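Local atomic coordinates of possible thiamine biosynthesis enzyme (Candida albicans, PDB entry 2X7P), a protein that is of uncertain function but belongs to the SsuA/TauA solute-binding family, probably binds a small ligand and may take part in thiamine biosynthesis. Residues A[19-24]-A[48-53]; A[72-77]-A[202-207]. The protein carries 1 engineered substitution. All blocks are in the same frame, centred on the assembly; numbering follows the deposited sequence.

Interaction 1: A[19-24]-A[48-53]; sequences VAYIPE and FVKVPE. With AE3 (2-(2-ethoxyethoxy)ethanol), chain F.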
loop_
_atom_site.group_PDB
_atom_site.type_symbol
_atom_site.label_atom_id
_atom_site.label_comp_id
_atom_site.label_asym_id
_atom_site.label_seq_id
_atom_site.Cartn_x
_atom_site.Cartn_y
_atom_site.Cartn_z
ATOM N N VAL A 19 -10.631 3.395 12.615
ATOM C CA VAL A 19 -9.517 3.367 11.674
ATOM C C VAL A 19 -9.208 1.951 11.200
ATOM O O VAL A 19 -8.808 1.095 11.989
ATOM C CB VAL A 19 -8.246 3.984 12.288
ATOM C CG1 VAL A 19 -7.091 3.907 11.304
ATOM C CG2 VAL A 19 -8.505 5.424 12.708
ATOM N N ALA A 20 -9.396 1.714 9.907
ATOM C CA ALA A 20 -9.098 0.418 9.311
ATOM C C ALA A 20 -7.650 0.370 8.837
ATOM O O ALA A 20 -7.267 1.090 7.915
ATOM C CB ALA A 20 -10.046 0.131 8.158
ATOM N N TYR A 21 -6.848 -0.478 9.472
ATOM C CA TYR A 21 -5.437 -0.594 9.128
ATOM C C TYR A 21 -5.093 -2.009 8.683
ATOM O O TYR A 21 -5.920 -2.917 8.766
ATOM C CB TYR A 21 -4.564 -0.200 10.320
ATOM C CG TYR A 21 -4.518 -1.244 11.411
ATOM C CD1 TYR A 21 -5.568 -1.390 12.306
ATOM C CD2 TYR A 21 -3.425 -2.092 11.541
ATOM C CE1 TYR A 21 -5.531 -2.346 13.303
ATOM C CE2 TYR A 21 -3.378 -3.050 12.534
ATOM C CZ TYR A 21 -4.434 -3.174 13.413
ATOM O OH TYR A 21 -4.391 -4.128 14.405
ATOM N N ILE A 22 -3.864 -2.189 8.213
ATOM C CA ILE A 22 -3.388 -3.498 7.787
ATOM C C ILE A 22 -2.291 -3.986 8.726
ATOM O O ILE A 22 -1.280 -3.310 8.907
ATOM C CB ILE A 22 -2.856 -3.457 6.342
ATOM C CG1 ILE A 22 -3.950 -2.969 5.390
ATOM C CG2 ILE A 22 -2.346 -4.827 5.923
ATOM C CD1 ILE A 22 -3.498 -2.829 3.954
ATOM N N PRO A 23 -2.495 -5.167 9.331
ATOM C CA PRO A 23 -1.559 -5.743 10.304
ATOM C C PRO A 23 -0.214 -6.093 9.675
ATOM O O PRO A 23 0.079 -7.267 9.449
ATOM C CB PRO A 23 -2.275 -7.017 10.767
ATOM C CG PRO A 23 -3.197 -7.361 9.650
ATOM C CD PRO A 23 -3.647 -6.050 9.082
ATOM N N GLU A 24 0.590 -5.073 9.401
ATOM C CA GLU A 24 1.908 -5.258 8.811
ATOM C C GLU A 24 2.955 -4.497 9.611
ATOM O O GLU A 24 2.627 -3.778 10.554
ATOM C CB GLU A 24 1.914 -4.771 7.360
ATOM C CG GLU A 24 1.401 -5.785 6.353
ATOM C CD GLU A 24 2.406 -6.887 6.077
ATOM O OE1 GLU A 24 3.489 -6.878 6.699
ATOM O OE2 GLU A 24 2.115 -7.760 5.233
ATOM N N PHE A 48 -9.650 0.762 16.244
ATOM C CA PHE A 48 -8.917 0.169 15.132
ATOM C C PHE A 48 -9.594 -1.090 14.602
ATOM O O PHE A 48 -10.047 -1.937 15.371
ATOM C CB PHE A 48 -7.474 -0.139 15.538
ATOM C CG PHE A 48 -6.639 1.087 15.776
ATOM C CD1 PHE A 48 -6.039 1.749 14.718
ATOM C CD2 PHE A 48 -6.458 1.580 17.057
ATOM C CE1 PHE A 48 -5.272 2.876 14.932
ATOM C CE2 PHE A 48 -5.691 2.708 17.279
ATOM C CZ PHE A 48 -5.098 3.357 16.214
ATOM N N VAL A 49 -9.660 -1.200 13.279
ATOM C CA VAL A 49 -10.249 -2.364 12.629
ATOM C C VAL A 49 -9.208 -3.078 11.773
ATOM O O VAL A 49 -8.838 -2.598 10.700
ATOM C CB VAL A 49 -11.449 -1.970 11.747
ATOM C CG1 VAL A 49 -11.994 -3.188 11.015
ATOM C CG2 VAL A 49 -12.534 -1.316 12.589
ATOM N N LYS A 50 -8.737 -4.222 12.256
ATOM C CA LYS A 50 -7.734 -5.003 11.542
ATOM C C LYS A 50 -8.283 -5.518 10.216
ATOM O O LYS A 50 -9.340 -6.147 10.174
ATOM C CB LYS A 50 -7.260 -6.176 12.403
ATOM C CG LYS A 50 -6.157 -7.005 11.772
ATOM C CD LYS A 50 -5.819 -8.213 12.631
ATOM C CE LYS A 50 -5.408 -7.798 14.035
ATOM N NZ LYS A 50 -5.095 -8.974 14.895
ATOM N N VAL A 51 -7.561 -5.247 9.134
ATOM C CA VAL A 51 -7.982 -5.677 7.806
ATOM C C VAL A 51 -6.855 -6.406 7.080
ATOM O O VAL A 51 -6.089 -5.792 6.339
ATOM C CB VAL A 51 -8.447 -4.484 6.949
ATOM C CG1 VAL A 51 -8.951 -4.963 5.596
ATOM C CG2 VAL A 51 -9.526 -3.697 7.675
ATOM N N PRO A 52 -6.750 -7.725 7.299
ATOM C CA PRO A 52 -5.732 -8.556 6.647
ATOM C C PRO A 52 -5.999 -8.714 5.153
ATOM O O PRO A 52 -5.078 -9.003 4.389
ATOM C CB PRO A 52 -5.882 -9.914 7.346
ATOM C CG PRO A 52 -6.662 -9.640 8.593
ATOM C CD PRO A 52 -7.556 -8.494 8.260
ATOM N N GLU A 53 -7.250 -8.523 4.748
ATOM C CA GLU A 53 -7.651 -8.721 3.360
ATOM C C GLU A 53 -6.887 -7.820 2.392
ATOM O O GLU A 53 -6.659 -8.190 1.239
ATOM C CB GLU A 53 -9.161 -8.517 3.197
ATOM C CG GLU A 53 -10.015 -9.508 3.975
ATOM C CD GLU A 53 -10.035 -9.226 5.466
ATOM O OE1 GLU A 53 -9.695 -8.092 5.863
ATOM O OE2 GLU A 53 -10.396 -10.136 6.241
HETATM C C1 AE3 F . -2.905 -4.832 -0.674
HETATM C C2 AE3 F . -2.511 -4.351 0.718
HETATM O O2 AE3 F . -1.277 -4.946 1.115
HETATM C C3 AE3 F . -0.824 -4.377 2.340
HETATM C C4 AE3 F . 0.433 -5.072 2.849
HETATM O O3 AE3 F . 1.438 -5.095 1.839
HETATM C C5 AE3 F . 2.521 -4.228 2.168
HETATM C C6 AE3 F . 3.685 -5.025 2.740
HETATM O O4 AE3 F . 3.757 -6.300 2.096
#
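Val19-Tyr21 and Val49-Lys50 pair as parallel neighbours at one border of the five-stranded sheet, and three backbone bonds join the segments. Val49 N gives a nearly straight bond to Val19 O (2.8 Å, 167° at the hydrogen). Tyr21 N reaches Val49 O at 3.2 Å, more bent, and Val51 N, one residue past strand 49-50, closes the set on Tyr21 O at 2.9 Å. Two CA-H...O contacts, from Phe48 to Val19 O and from Ala20 to Val49 O, fill in between.

Tyr21 stands on the same face as Lys50, and Phe48 meets it from the start of its segment, turning its ring edge to the face of Tyr21 in an offset edge-to-face pair, planes at 88°. Tyr21 CG sits between its own N and C (chi1 75°), which swings the ring over the neighbouring strand and brings CE1 to 3.7 Å from Phe48 CB.

Aliphatic contacts complete the seam. Lys50 lays its CG against Pro23 CG at 3.7 Å, the two side chains crossing at about a right angle. On the face of Ala20 and Val49, Ala20 CB meets Val51 CG2 at 3.9 Å, both residues also resting on Leu58 of helix 55-63. Ile22 carries CD1 to the bound 2-(2-ethoxyethoxy)ethanol. Directional backbone bonds thus set the parallel register, while less specific packing fills the sides: aliphatic under Leu58, mixed aromatic and aliphatic on the more open Tyr21-Lys50 face.

Interaction 2: A[72-77]-A[202-207]; sequences GLTEAF and SWVVAT. With AE3 (2-(2-ethoxyethoxy)ethanol), chain F.
Leu73 CD2 lies over one face of the Trp203 indole, 4.1 Å from the centroid of the five-membered ring in a CH-pi contact. The setting is a strand-to-helix turn at the heart of a solute-binding-protein fold: strand 69-73 runs antiparallel to strand 203-208, and Leu73, a non-hydrogen-bonded partner of Trp203, is also the N-cap residue of helix 74-82. The six-membered part of the indole extends past Gly72, with CE3 3.6 Å from Gly72 CA, while CZ2 touches C5 of the bound 2-(2-ethoxyethoxy)ethanol at the ring edge. Leu73 CD1 meets C1 of the same molecule, so both residues help line its site.

Farther along, Phe77 comes down from the first turn of the helix. Ala206 CB sits over a face of its ring, 3.9 Å from the centroid, and Val204 CG2 approaches obliquely. Gly72 CA lies at the edge of that ring, in its plane.

Toward the polar edge, Val204 N bonds to Gly72 O at 3.1 Å, almost straight at 166°; the return bond from Gly72 N to Val204 O is weak. Thr74 OG1 is hydrogen-bonded to the carbonyl of Ser201. Ser202 O takes two donors: Thr74 N, tilted 32° from the carbonyl plane, and a water that donates at 2.9 Å to Ser202 O and at 2.7 Å to Glu75 OE1.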
loop_
_atom_site.group_PDB
_atom_site.type_symbol
_atom_site.label_atom_id
_atom_site.label_comp_id
_atom_site.label_asym_id
_atom_site.label_seq_id
_atom_site.Cartn_x
_atom_site.Cartn_y
_atom_site.Cartn_z
ATOM N N GLY A 72 -3.818 2.267 3.463
ATOM C CA GLY A 72 -3.387 1.192 2.589
ATOM C C GLY A 72 -2.487 1.660 1.461
ATOM O O GLY A 72 -1.960 2.773 1.495
ATOM N N LEU A 73 -2.314 0.805 0.459
ATOM C CA LEU A 73 -1.445 1.107 -0.672
ATOM C C LEU A 73 -1.967 2.281 -1.494
ATOM O O LEU A 73 -3.174 2.436 -1.681
ATOM C CB LEU A 73 -1.266 -0.126 -1.559
ATOM C CG LEU A 73 -0.593 -1.327 -0.891
ATOM C CD1 LEU A 73 -0.428 -2.468 -1.881
ATOM C CD2 LEU A 73 0.751 -0.926 -0.304
ATOM N N THR A 74 -1.043 3.098 -1.989
ATOM C CA THR A 74 -1.387 4.311 -2.723
ATOM C C THR A 74 -2.147 4.030 -4.016
ATOM O O THR A 74 -3.185 4.642 -4.277
ATOM C CB THR A 74 -0.127 5.134 -3.057
ATOM O OG1 THR A 74 0.565 5.464 -1.848
ATOM C CG2 THR A 74 -0.503 6.413 -3.790
ATOM N N GLU A 75 -1.628 3.110 -4.823
ATOM C CA GLU A 75 -2.211 2.829 -6.132
ATOM C C GLU A 75 -3.657 2.351 -6.028
ATOM O O GLU A 75 -4.436 2.498 -6.968
ATOM C CB GLU A 75 -1.368 1.808 -6.903
ATOM C CG GLU A 75 -1.425 0.386 -6.361
ATOM C CD GLU A 75 -0.413 0.130 -5.261
ATOM O OE1 GLU A 75 0.120 1.108 -4.695
ATOM O OE2 GLU A 75 -0.145 -1.053 -4.967
ATOM N N ALA A 76 -4.010 1.780 -4.881
ATOM C CA ALA A 76 -5.364 1.290 -4.658
ATOM C C ALA A 76 -6.364 2.439 -4.598
ATOM O O ALA A 76 -7.414 2.397 -5.239
ATOM C CB ALA A 76 -5.427 0.465 -3.383
ATOM N N PHE A 77 -6.028 3.468 -3.825
ATOM C CA PHE A 77 -6.915 4.609 -3.641
ATOM C C PHE A 77 -6.885 5.560 -4.834
ATOM O O PHE A 77 -7.886 6.201 -5.149
ATOM C CB PHE A 77 -6.567 5.355 -2.352
ATOM C CG PHE A 77 -6.728 4.525 -1.111
ATOM C CD1 PHE A 77 -7.951 4.450 -0.466
ATOM C CD2 PHE A 77 -5.658 3.816 -0.591
ATOM C CE1 PHE A 77 -8.103 3.685 0.676
ATOM C CE2 PHE A 77 -5.803 3.050 0.551
ATOM C CZ PHE A 77 -7.028 2.985 1.185
ATOM N N SER A 202 4.565 4.288 -1.158
ATOM C CA SER A 202 3.832 3.046 -0.920
ATOM C C SER A 202 2.488 3.203 -0.199
ATOM O O SER A 202 1.475 2.679 -0.658
ATOM C CB SER A 202 4.718 2.039 -0.180
ATOM O OG SER A 202 5.252 2.601 1.004
ATOM N N TRP A 203 2.477 3.916 0.924
ATOM C CA TRP A 203 1.274 4.005 1.753
ATOM C C TRP A 203 0.724 5.424 1.884
ATOM O O TRP A 203 1.480 6.395 1.901
ATOM C CB TRP A 203 1.543 3.429 3.145
ATOM C CG TRP A 203 1.877 1.972 3.137
ATOM C CD1 TRP A 203 3.033 1.400 2.694
ATOM C CD2 TRP A 203 1.054 0.899 3.609
ATOM N NE1 TRP A 203 2.978 0.037 2.852
ATOM C CE2 TRP A 203 1.774 -0.296 3.413
ATOM C CE3 TRP A 203 -0.223 0.832 4.175
ATOM C CZ2 TRP A 203 1.260 -1.542 3.764
ATOM C CZ3 TRP A 203 -0.731 -0.406 4.521
ATOM C CH2 TRP A 203 0.009 -1.576 4.314
ATOM N N VAL A 204 -0.598 5.532 1.988
ATOM C CA VAL A 204 -1.261 6.819 2.180
ATOM C C VAL A 204 -2.422 6.718 3.166
ATOM O O VAL A 204 -2.875 5.624 3.501
ATOM C CB VAL A 204 -1.804 7.390 0.855
ATOM C CG1 VAL A 204 -0.665 7.719 -0.095
ATOM C CG2 VAL A 204 -2.781 6.414 0.217
ATOM N N VAL A 205 -2.900 7.872 3.621
ATOM C CA VAL A 205 -4.051 7.938 4.513
ATOM C C VAL A 205 -5.279 8.409 3.744
ATOM O O VAL A 205 -5.233 9.424 3.052
ATOM C CB VAL A 205 -3.798 8.900 5.686
ATOM C CG1 VAL A 205 -5.021 8.969 6.591
ATOM C CG2 VAL A 205 -2.569 8.466 6.472
ATOM N N ALA A 206 -6.378 7.671 3.867
ATOM C CA ALA A 206 -7.594 7.992 3.128
ATOM C C ALA A 206 -8.831 8.016 4.023
ATOM O O ALA A 206 -8.818 7.494 5.136
ATOM C CB ALA A 206 -7.790 7.014 1.979
ATOM N N THR A 207 -9.898 8.626 3.516
ATOM C CA THR A 207 -11.160 8.717 4.240
ATOM C C THR A 207 -12.321 8.805 3.256
ATOM O O THR A 207 -12.121 8.764 2.042
ATOM C CB THR A 207 -11.189 9.947 5.166
ATOM O OG1 THR A 207 -12.361 9.906 5.990
ATOM C CG2 THR A 207 -11.194 11.229 4.349
HETATM C C1 AE3 F . -2.905 -4.832 -0.674
HETATM C C2 AE3 F . -2.511 -4.351 0.718
HETATM O O2 AE3 F . -1.277 -4.946 1.115
HETATM C C3 AE3 F . -0.824 -4.377 2.340
HETATM C C4 AE3 F . 0.433 -5.072 2.849
HETATM O O3 AE3 F . 1.438 -5.095 1.839
HETATM C C5 AE3 F . 2.521 -4.228 2.168
HETATM C C6 AE3 F . 3.685 -5.025 2.740
HETATM O O4 AE3 F . 3.757 -6.300 2.096
HETATM O O HOH W 1 2.226 1.149 -3.012
#

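Overall arrangement
Interactions 1 and 2 belong to one mixed five-stranded sheet, their centres 13 Å apart. The order across it is 49-50, 19-21, 69-73, 203-208, 88-95, so interaction 1 forms the border pair and interaction 2 the next pair but one, where the first antiparallel strand enters. They follow in series along the chain: interaction 1 closes before 72-77 begins, and 202-207 returns only after the chain has built the second five-stranded sheet. Ile22 CD1 bridges the two, packing 3.7 Å from Trp203 CZ3. Both touch the bound 2-(2-ethoxyethoxy)ethanol, consistent with strand ends of this sheet lining a ligand cleft between two lobes, as in related solute-binding proteins.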